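Local coordinates for DUF2666 domain-containing protein (Pyrococcus furiosus, PDB 3V68) that is of unknown molecular function but belongs to the DUF2666 family and may bind double-stranded DNA, at residues Phe8-Lys11 / Ile16-Glu19; Ala10-Trp15 / Met152-Lys157. All coordinates share one frame; numbering follows the deposited sequence.

Contact 1: residues Phe8-Lys11 / Ile16-Glu19; sequences FTAK and IVGE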
loop_
_atom_site.group_PDB
_atom_site.type_symbol
_atom_site.label_atom_id
_atom_site.label_comp_id
_atom_site.label_asym_id
_atom_site.label_seq_id
_atom_site.Cartn_x
_atom_site.Cartn_y
_atom_site.Cartn_z
ATOM N N PHE A 8 5.312 -7.865 -13.987
ATOM C CA PHE A 8 5.749 -8.021 -12.615
ATOM C C PHE A 8 6.098 -9.479 -12.373
ATOM O O PHE A 8 5.284 -10.365 -12.627
ATOM C CB PHE A 8 4.660 -7.583 -11.625
ATOM C CG PHE A 8 5.028 -7.834 -10.193
ATOM C CD1 PHE A 8 5.929 -6.999 -9.544
ATOM C CD2 PHE A 8 4.497 -8.923 -9.498
ATOM C CE1 PHE A 8 6.297 -7.233 -8.223
ATOM C CE2 PHE A 8 4.860 -9.163 -8.172
ATOM C CZ PHE A 8 5.760 -8.318 -7.536
ATOM N N THR A 9 7.310 -9.727 -11.888
ATOM C CA THR A 9 7.666 -11.056 -11.393
ATOM C C THR A 9 8.373 -10.929 -10.055
ATOM O O THR A 9 9.020 -9.916 -9.775
ATOM C CB THR A 9 8.545 -11.892 -12.377
ATOM O OG1 THR A 9 9.841 -11.299 -12.523
ATOM C CG2 THR A 9 7.889 -12.028 -13.751
ATOM N N ALA A 10 8.222 -11.954 -9.226
ATOM C CA ALA A 10 8.909 -12.027 -7.947
ATOM C C ALA A 10 9.331 -13.463 -7.714
ATOM O O ALA A 10 8.593 -14.394 -8.034
ATOM C CB ALA A 10 8.005 -11.548 -6.820
ATOM N N LYS A 11 10.533 -13.629 -7.174
ATOM C CA LYS A 11 11.057 -14.937 -6.816
ATOM C C LYS A 11 11.910 -14.761 -5.567
ATOM O O LYS A 11 12.958 -14.124 -5.613
ATOM C CB LYS A 11 11.879 -15.521 -7.969
ATOM C CG LYS A 11 12.561 -16.844 -7.650
ATOM C CD LYS A 11 13.279 -17.397 -8.873
ATOM C CE LYS A 11 14.106 -18.624 -8.522
ATOM N NZ LYS A 11 15.369 -18.277 -7.809
ATOM N N ILE A 16 6.963 -17.313 -5.615
ATOM C CA ILE A 16 7.303 -17.231 -7.035
ATOM C C ILE A 16 6.042 -16.950 -7.856
ATOM O O ILE A 16 5.196 -17.832 -8.048
ATOM C CB ILE A 16 8.019 -18.522 -7.554
ATOM C CG1 ILE A 16 9.203 -18.898 -6.654
ATOM C CG2 ILE A 16 8.487 -18.322 -8.989
ATOM C CD1 ILE A 16 9.666 -20.348 -6.778
ATOM N N VAL A 17 5.915 -15.709 -8.322
ATOM C CA VAL A 17 4.744 -15.290 -9.100
ATOM C C VAL A 17 5.148 -14.424 -10.288
ATOM O O VAL A 17 6.250 -13.870 -10.322
ATOM C CB VAL A 17 3.669 -14.548 -8.241
ATOM C CG1 VAL A 17 3.121 -15.452 -7.134
ATOM C CG2 VAL A 17 4.211 -13.222 -7.678
ATOM N N GLY A 18 4.260 -14.332 -11.271
ATOM C CA GLY A 18 4.539 -13.544 -12.469
ATOM C C GLY A 18 3.281 -13.217 -13.238
ATOM O O GLY A 18 2.400 -14.066 -13.407
ATOM N N GLU A 19 3.188 -11.972 -13.697
ATOM C CA GLU A 19 2.063 -11.542 -14.520
ATOM C C GLU A 19 2.505 -10.433 -15.461
ATOM O O GLU A 19 3.403 -9.659 -15.139
ATOM C CB GLU A 19 0.901 -11.067 -13.642
ATOM C CG GLU A 19 -0.428 -10.951 -14.370
ATOM C CD GLU A 19 -1.615 -11.041 -13.433
ATOM O OE1 GLU A 19 -2.334 -10.031 -13.287
ATOM O OE2 GLU A 19 -1.827 -12.124 -12.851
#
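The N-terminal beta hairpin brings F8-K11 of strand 5-12 against I16-E19 of strand 15-20, their local axes 4.7 Å apart at an angle of 172°, which establishes an antiparallel pair. F8 with E19 and A10 with V17 are the hydrogen-bonded pairs, each closed by two backbone N-H...O=C bonds. At F8/E19 both donors lie nearly in line with the C=O they bind, and F8 N reaches E19 O at 2.9 Å with an N-H...O angle of 176°. At A10/V17 both bonds measure 3.0 Å, A10 N to V17 O and V17 N to A10 O, and both donors are tilted out of the carbonyl planes. At the non-hydrogen-bonded pairs the strands draw closer, T9 CA lying 4.1 Å from G18 CA, and T9 CG2 rests against the bare G18 CA.

V17 is the apolar link on one face. Its CG2 sits between backbone N and carbonyl carbon, from where it meets the F8 ring obliquely at CE2 (4.1 Å) and also approaches A10 CB. On the reverse face K11 and I16 run side by side, K11 CG 4.1 Å from I16 CG1, before the lysine chain leads away to a salt bridge with D135.

The F8 face is packed onto helix 26-43, where the ring touches F32, V36 and V40 and E19 forms a salt bridge with R35. Strand 136-143 pairs with strand 5-12 on its other side, T9 OG1 also bonding H136, while the loop carrying G125 and K127 hydrogen-bonds to G18 along the outer flank of strand 15-20.

Contact 2: residues Ala10-Trp15 / Met152-Lys157; sequences AKHEEW and MIIDEK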
loop_
_atom_site.group_PDB
_atom_site.type_symbol
_atom_site.label_atom_id
_atom_site.label_comp_id
_atom_site.label_asym_id
_atom_site.label_seq_id
_atom_site.Cartn_x
_atom_site.Cartn_y
_atom_site.Cartn_z
ATOM N N ALA A 10 8.222 -11.954 -9.226
ATOM C CA ALA A 10 8.909 -12.027 -7.947
ATOM C C ALA A 10 9.331 -13.463 -7.714
ATOM O O ALA A 10 8.593 -14.394 -8.034
ATOM C CB ALA A 10 8.005 -11.548 -6.820
ATOM N N LYS A 11 10.533 -13.629 -7.174
ATOM C CA LYS A 11 11.057 -14.937 -6.816
ATOM C C LYS A 11 11.910 -14.761 -5.567
ATOM O O LYS A 11 12.958 -14.124 -5.613
ATOM C CB LYS A 11 11.879 -15.521 -7.969
ATOM C CG LYS A 11 12.561 -16.844 -7.650
ATOM C CD LYS A 11 13.279 -17.397 -8.873
ATOM C CE LYS A 11 14.106 -18.624 -8.522
ATOM N NZ LYS A 11 15.369 -18.277 -7.809
ATOM N N HIS A 12 11.433 -15.287 -4.444
ATOM C CA HIS A 12 12.184 -15.228 -3.193
ATOM C C HIS A 12 11.695 -16.304 -2.244
ATOM O O HIS A 12 10.523 -16.325 -1.874
ATOM C CB HIS A 12 12.085 -13.841 -2.541
ATOM C CG HIS A 12 12.996 -13.666 -1.368
ATOM N ND1 HIS A 12 12.615 -13.010 -0.217
ATOM C CD2 HIS A 12 14.266 -14.084 -1.159
ATOM C CE1 HIS A 12 13.617 -13.019 0.645
ATOM N NE2 HIS A 12 14.631 -13.666 0.097
ATOM N N GLU A 13 12.607 -17.196 -1.856
ATOM C CA GLU A 13 12.255 -18.414 -1.126
ATOM C C GLU A 13 11.166 -19.160 -1.908
ATOM O O GLU A 13 11.368 -19.499 -3.077
ATOM C CB GLU A 13 11.820 -18.108 0.321
ATOM C CG GLU A 13 12.757 -17.181 1.112
ATOM C CD GLU A 13 14.055 -17.851 1.542
ATOM O OE1 GLU A 13 14.020 -19.027 1.962
ATOM O OE2 GLU A 13 15.113 -17.190 1.473
ATOM N N GLU A 14 10.011 -19.379 -1.283
ATOM C CA GLU A 14 8.909 -20.106 -1.920
ATOM C C GLU A 14 7.878 -19.206 -2.618
ATOM O O GLU A 14 6.928 -19.701 -3.230
ATOM C CB GLU A 14 8.228 -21.047 -0.920
ATOM C CG GLU A 14 9.001 -22.339 -0.672
ATOM C CD GLU A 14 8.277 -23.293 0.263
ATOM O OE1 GLU A 14 8.077 -22.941 1.446
ATOM O OE2 GLU A 14 7.915 -24.402 -0.188
ATOM N N TRP A 15 8.074 -17.892 -2.528
ATOM C CA TRP A 15 7.219 -16.935 -3.231
ATOM C C TRP A 15 7.712 -16.756 -4.665
ATOM O O TRP A 15 8.758 -16.152 -4.901
ATOM C CB TRP A 15 7.175 -15.593 -2.484
ATOM C CG TRP A 15 6.306 -14.542 -3.134
ATOM C CD1 TRP A 15 5.086 -14.731 -3.727
ATOM C CD2 TRP A 15 6.582 -13.136 -3.227
ATOM N NE1 TRP A 15 4.596 -13.534 -4.197
ATOM C CE2 TRP A 15 5.495 -12.541 -3.906
ATOM C CE3 TRP A 15 7.649 -12.324 -2.812
ATOM C CZ2 TRP A 15 5.439 -11.166 -4.177
ATOM C CZ3 TRP A 15 7.595 -10.961 -3.081
ATOM C CH2 TRP A 15 6.494 -10.395 -3.754
ATOM N N MET A 152 15.390 -5.545 -8.473
ATOM C CA MET A 152 16.685 -5.919 -7.917
ATOM C C MET A 152 16.806 -7.421 -7.726
ATOM O O MET A 152 15.806 -8.127 -7.573
ATOM C CB MET A 152 16.976 -5.186 -6.602
ATOM C CG MET A 152 16.123 -5.608 -5.442
ATOM S SD MET A 152 16.484 -4.636 -3.975
ATOM C CE MET A 152 15.071 -5.102 -3.004
ATOM N N ILE A 153 18.048 -7.889 -7.753
ATOM C CA ILE A 153 18.389 -9.260 -7.414
ATOM C C ILE A 153 18.430 -9.389 -5.893
ATOM O O ILE A 153 18.892 -8.478 -5.202
ATOM C CB ILE A 153 19.774 -9.642 -8.012
ATOM C CG1 ILE A 153 19.813 -9.401 -9.533
ATOM C CG2 ILE A 153 20.182 -11.069 -7.634
ATOM C CD1 ILE A 153 18.678 -10.037 -10.337
ATOM N N ILE A 154 17.940 -10.514 -5.380
ATOM C CA ILE A 154 17.966 -10.790 -3.945
ATOM C C ILE A 154 19.068 -11.796 -3.603
ATOM O O ILE A 154 19.085 -12.918 -4.125
ATOM C CB ILE A 154 16.589 -11.273 -3.415
ATOM C CG1 ILE A 154 15.519 -10.194 -3.637
ATOM C CG2 ILE A 154 16.677 -11.636 -1.932
ATOM C CD1 ILE A 154 14.092 -10.662 -3.399
ATOM N N ASP A 155 19.981 -11.362 -2.736
ATOM C CA ASP A 155 21.069 -12.184 -2.208
ATOM C C ASP A 155 20.795 -12.559 -0.761
ATOM O O ASP A 155 19.830 -12.090 -0.149
ATOM C CB ASP A 155 22.388 -11.400 -2.238
ATOM C CG ASP A 155 23.025 -11.358 -3.609
ATOM O OD1 ASP A 155 22.713 -12.220 -4.460
ATOM O OD2 ASP A 155 23.862 -10.458 -3.829
ATOM N N GLU A 156 21.669 -13.397 -0.214
ATOM C CA GLU A 156 21.652 -13.722 1.208
ATOM C C GLU A 156 22.049 -12.495 2.035
ATOM O O GLU A 156 21.753 -12.420 3.230
ATOM C CB GLU A 156 22.598 -14.896 1.499
ATOM C CG GLU A 156 22.231 -16.212 0.799
ATOM C CD GLU A 156 22.504 -16.197 -0.702
ATOM O OE1 GLU A 156 23.561 -15.674 -1.122
ATOM O OE2 GLU A 156 21.655 -16.710 -1.463
ATOM N N LYS A 157 22.711 -11.537 1.385
ATOM C CA LYS A 157 23.177 -10.313 2.041
ATOM C C LYS A 157 22.266 -9.108 1.779
ATOM O O LYS A 157 22.581 -7.987 2.192
ATOM C CB LYS A 157 24.621 -9.989 1.621
ATOM C CG LYS A 157 25.639 -11.142 1.747
ATOM C CD LYS A 157 25.915 -11.553 3.194
ATOM C CE LYS A 157 25.130 -12.803 3.595
ATOM N NZ LYS A 157 25.264 -13.123 5.045
#
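The nearest CA atoms of 10-15 and 152-157, those of H12 and I154, stand 7.3 Å apart, and no hydrogen bond joins the segments. Side chains bridge the interval, crossing at about a right angle. I154 meets the imidazole with both branches: CD1 lies over one face, 4.2 Å from the H12 ring centroid and 26° off the normal, a CH-pi contact. Its CG2, anti to the backbone N and on the same side of the ring plane, lies beyond the rim near the CD2-NE2 bond, 3.5 Å from H12 CD2.

H12 also begins the type II' turn H12-W15 that closes the hairpin of strands 5-12 and 15-20. Reciprocal bonds seal the turn, H12 N to W15 O at 2.8 Å and W15 N to H12 O at 3.0 Å. E13 folds back so that its CG stands 4.0 Å above the H12 ring plane, on the face opposite I154 CD1.

Between the segments runs the chain entering strand 136-143: I154 pairs by backbone with D135, and K11 with H136. The imidazole is tethered by ND1 to the hydroxyl of Y47, whose ring it also meets. With the imidazole cut back to an alanine, I154 CD1 is likely to lose its aromatic face and Y47 OH its ND1 partner, opening a gap between I154 and E13 CG. I154 itself is buried, touching I137 and, on helix 160-181, I163.

Overall arrangement
Both contacts draw on strand 5-12, sharing A10 and K11, and their centres lie 11 Å apart in one four-stranded sheet ordered 15-20, 5-12, 136-143, 146-153. Contact 1 joins adjacent strands, so backbone bonds dominate; it is largely buried and covers 325 Å². Contact 2 reaches past the inner strand 136-143 at the end of the sheet, where the contact is made chiefly by the side chains of H12 and I154; it is partly buried and covers 113 Å². Contact 1 stays within the first DUF2666 sequence range, whereas contact 2 links that range to the second. Their chemistry differs accordingly: regular antiparallel pairing against ring-methyl packing at a turn.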